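Local structure of putative protease (Parabacteroides distasonis ATCC 8503, 3KD4) at residues A[129-134]-A[200-205]. The protein is of unconfirmed function but is probably an exported protease. Numbering follows the deposited sequence.
Sequences DINERL and SPHLVA
Asp129 passes its CA close to the carbonyl of Ala205, while its carboxylate turns to the backbone amides of Leu322 and Ala323. At Ile130 the regular pairing starts: its N gives a bond to Ala205 O (2.8 Å), and Ala205 N returns one to Ile130 O. The Ile130 side chain packs with CG2 against Leu203 CD2 (4.3 Å) and CD1 against Ala205 CB. Asn131, in a non-hydrogen-bonded pair with Val204, lies alongside that valine on the other face. The extended chi1 of Asn131 (177°) carries OD1 along Val204 to CG2 at 3.4 Å, with the amide turned 24° from the His202 ring plane and ND2 weakly hydrogen-bonded to Ala323 O. The two strands run antiparallel, and 129-133 is an edge of a small three-stranded sheet in which 202-206 is central and 156-160 the far strand; the face carrying Ile130, Leu203 and Ala205 packs on the eight-stranded sheet, through Trp15 and Ile147. Glu132 makes the second reciprocal pair, its N bonding to Leu203 O at 2.7 Å and Leu203 N returning a bond to Glu132 O; its carboxylate leaves to a salt bridge with Lys13. Arg133 puts its CA over one face of the His202 ring, 3.8 Å from the centroid, a CH-pi contact. That ring is held by ND1 to Ser200 O (2.8 Å), with the acceptor in the ring plane, which helps to hold the ring's rotation. Arg133 NE hydrogen-bonds Gln135 O, and NH2 forms a salt bridge with Glu136. Leu134 N ends the pairing on Pro201 O (2.9 Å), and Leu134 CB meets Pro201 CB at 4.2 Å, with Leu181 touching both side chains.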
ATOM      1  N   ASP A 129      12.661 -15.636   3.470  1.00 16.95           N
ATOM      2  CA  ASP A 129      12.276 -14.502   2.656  1.00 17.63           C
ATOM      3  C   ASP A 129      11.686 -13.413   3.601  1.00 17.01           C
ATOM      4  O   ASP A 129      10.569 -13.556   4.060  1.00 16.72           O
ATOM      5  CB  ASP A 129      11.238 -14.973   1.622  1.00 16.78           C
ATOM      6  CG  ASP A 129      10.978 -13.958   0.495  1.00 18.33           C
ATOM      7  OD1 ASP A 129      11.334 -12.753   0.599  1.00 20.43           O
ATOM      8  OD2 ASP A 129      10.397 -14.411  -0.533  1.00 19.61           O
ATOM      9  N   ILE A 130      12.479 -12.395   3.892  1.00 16.69           N
ATOM     10  CA  ILE A 130      12.207 -11.438   4.967  1.00 17.37           C
ATOM     11  C   ILE A 130      12.117 -10.037   4.374  1.00 17.14           C
ATOM     12  O   ILE A 130      12.905  -9.683   3.505  1.00 15.76           O
ATOM     13  CB  ILE A 130      13.342 -11.473   6.010  1.00 16.71           C
ATOM     14  CG1 ILE A 130      13.423 -12.862   6.686  1.00 18.25           C
ATOM     15  CG2 ILE A 130      13.145 -10.458   7.115  1.00 17.66           C
ATOM     16  CD1 ILE A 130      14.766 -13.096   7.373  1.00 14.31           C
ATOM     17  N   ASN A 131      11.123  -9.277   4.836  1.00 17.66           N
ATOM     18  CA  ASN A 131      10.999  -7.863   4.597  1.00 18.16           C
ATOM     19  C   ASN A 131      10.359  -7.244   5.839  1.00 18.85           C
ATOM     20  O   ASN A 131       9.138  -7.074   5.899  1.00 20.96           O
ATOM     21  CB  ASN A 131      10.113  -7.592   3.372  1.00 19.56           C
ATOM     22  CG  ASN A 131       9.897  -6.109   3.129  1.00 22.27           C
ATOM     23  OD1 ASN A 131      10.801  -5.290   3.333  1.00 26.80           O
ATOM     24  ND2 ASN A 131       8.708  -5.758   2.670  1.00 20.38           N
ATOM     25  N   GLU A 132      11.159  -6.921   6.840  1.00 17.49           N
ATOM     26  CA  GLU A 132      10.603  -6.586   8.133  1.00 17.58           C
ATOM     27  C   GLU A 132      10.803  -5.123   8.458  1.00 17.24           C
ATOM     28  O   GLU A 132      11.918  -4.629   8.478  1.00 15.76           O
ATOM     29  CB  GLU A 132      11.235  -7.451   9.224  1.00 18.18           C
ATOM     30  CG  GLU A 132      10.549  -7.337  10.569  1.00 18.85           C
ATOM     31  CD  GLU A 132       9.250  -8.123  10.634  1.00 20.41           C
ATOM     32  OE1 GLU A 132       8.938  -8.848   9.666  1.00 22.30           O
ATOM     33  OE2 GLU A 132       8.550  -8.011  11.662  1.00 22.28           O
ATOM     34  N   ARG A 133       9.704  -4.441   8.715  1.00 17.91           N
ATOM     35  CA  ARG A 133       9.756  -3.073   9.225  1.00 18.62           C
ATOM     36  C   ARG A 133      10.250  -3.071  10.665  1.00 17.68           C
ATOM     37  O   ARG A 133       9.685  -3.794  11.477  1.00 17.58           O
ATOM     38  CB  ARG A 133       8.339  -2.487   9.210  1.00 19.37           C
ATOM     39  CG  ARG A 133       8.287  -1.040   9.568  1.00 24.94           C
ATOM     40  CD  ARG A 133       6.860  -0.502   9.708  1.00 30.88           C
ATOM     41  NE  ARG A 133       6.266  -0.960  10.969  1.00 37.17           N
ATOM     42  CZ  ARG A 133       5.292  -1.848  11.084  1.00 40.22           C
ATOM     43  NH1 ARG A 133       4.738  -2.398  10.016  1.00 43.86           N
ATOM     44  NH2 ARG A 133       4.868  -2.188  12.281  1.00 41.91           N
ATOM     45  N   LEU A 134      11.244  -2.249  10.990  1.00 17.07           N
ATOM     46  CA  LEU A 134      11.801  -2.176  12.336  1.00 18.18           C
ATOM     47  C   LEU A 134      11.387  -0.901  13.112  1.00 18.65           C
ATOM     48  O   LEU A 134      11.428  -0.868  14.351  1.00 17.92           O
ATOM     49  CB  LEU A 134      13.322  -2.285  12.253  1.00 18.36           C
ATOM     50  CG  LEU A 134      13.851  -3.540  11.533  1.00 20.65           C
ATOM     51  CD1 LEU A 134      15.376  -3.579  11.566  1.00 20.57           C
ATOM     52  CD2 LEU A 134      13.254  -4.833  12.134  1.00 15.53           C
ATOM     53  N   SER A 200      13.311   4.670   6.957  1.00 32.35           N
ATOM     54  CA  SER A 200      12.599   3.898   7.950  1.00 29.56           C
ATOM     55  C   SER A 200      13.182   2.476   7.962  1.00 27.39           C
ATOM     56  O   SER A 200      13.028   1.738   6.993  1.00 25.83           O
ATOM     57  CB  SER A 200      11.137   3.880   7.597  1.00 29.43           C
ATOM     58  OG  SER A 200      10.456   2.995   8.419  1.00 30.48           O
ATOM     59  N   PRO A 201      13.851   2.088   9.059  1.00 25.47           N
ATOM     60  CA  PRO A 201      14.685   0.872   8.979  1.00 23.88           C
ATOM     61  C   PRO A 201      13.887  -0.380   8.648  1.00 22.17           C
ATOM     62  O   PRO A 201      12.823  -0.613   9.224  1.00 21.26           O
ATOM     63  CB  PRO A 201      15.374   0.790  10.355  1.00 24.22           C
ATOM     64  CG  PRO A 201      14.999   1.974  11.090  1.00 25.05           C
ATOM     65  CD  PRO A 201      14.042   2.821  10.319  1.00 25.20           C
ATOM     66  N   HIS A 202      14.371  -1.136   7.667  1.00 20.79           N
ATOM     67  CA  HIS A 202      13.760  -2.366   7.247  1.00 21.57           C
ATOM     68  C   HIS A 202      14.868  -3.383   7.012  1.00 20.69           C
ATOM     69  O   HIS A 202      15.881  -3.064   6.360  1.00 20.57           O
ATOM     70  CB  HIS A 202      13.066  -2.223   5.889  1.00 22.55           C
ATOM     71  CG  HIS A 202      11.667  -1.742   5.952  1.00 25.41           C
ATOM     72  ND1 HIS A 202      11.351  -0.420   6.199  1.00 29.89           N
ATOM     73  CD2 HIS A 202      10.492  -2.374   5.695  1.00 29.50           C
ATOM     74  CE1 HIS A 202      10.035  -0.270   6.142  1.00 30.70           C
ATOM     75  NE2 HIS A 202       9.492  -1.440   5.844  1.00 31.65           N
ATOM     76  N   LEU A 203      14.641  -4.615   7.461  1.00 19.00           N
ATOM     77  CA  LEU A 203      15.550  -5.725   7.167  1.00 18.32           C
ATOM     78  C   LEU A 203      14.948  -6.489   5.989  1.00 17.33           C
ATOM     79  O   LEU A 203      13.781  -6.922   6.048  1.00 17.39           O
ATOM     80  CB  LEU A 203      15.692  -6.626   8.389  1.00 17.68           C
ATOM     81  CG  LEU A 203      16.540  -7.892   8.218  1.00 18.77           C
ATOM     82  CD1 LEU A 203      18.016  -7.471   7.962  1.00 16.88           C
ATOM     83  CD2 LEU A 203      16.389  -8.813   9.424  1.00 15.10           C
ATOM     84  N   VAL A 204      15.735  -6.656   4.929  1.00 16.93           N
ATOM     85  CA  VAL A 204      15.331  -7.418   3.746  1.00 17.21           C
ATOM     86  C   VAL A 204      16.385  -8.477   3.502  1.00 17.68           C
ATOM     87  O   VAL A 204      17.584  -8.192   3.515  1.00 18.25           O
ATOM     88  CB  VAL A 204      15.163  -6.507   2.510  1.00 18.66           C
ATOM     89  CG1 VAL A 204      14.720  -7.313   1.239  1.00 17.14           C
ATOM     90  CG2 VAL A 204      14.201  -5.359   2.858  1.00 17.82           C
ATOM     91  N   ALA A 205      15.928  -9.709   3.307  1.00 16.43           N
ATOM     92  CA  ALA A 205      16.834 -10.842   3.188  1.00 15.76           C
ATOM     93  C   ALA A 205      16.157 -11.989   2.484  1.00 15.67           C
ATOM     94  O   ALA A 205      14.909 -12.160   2.537  1.00 15.21           O
ATOM     95  CB  ALA A 205      17.376 -11.304   4.598  1.00 14.83           C
TER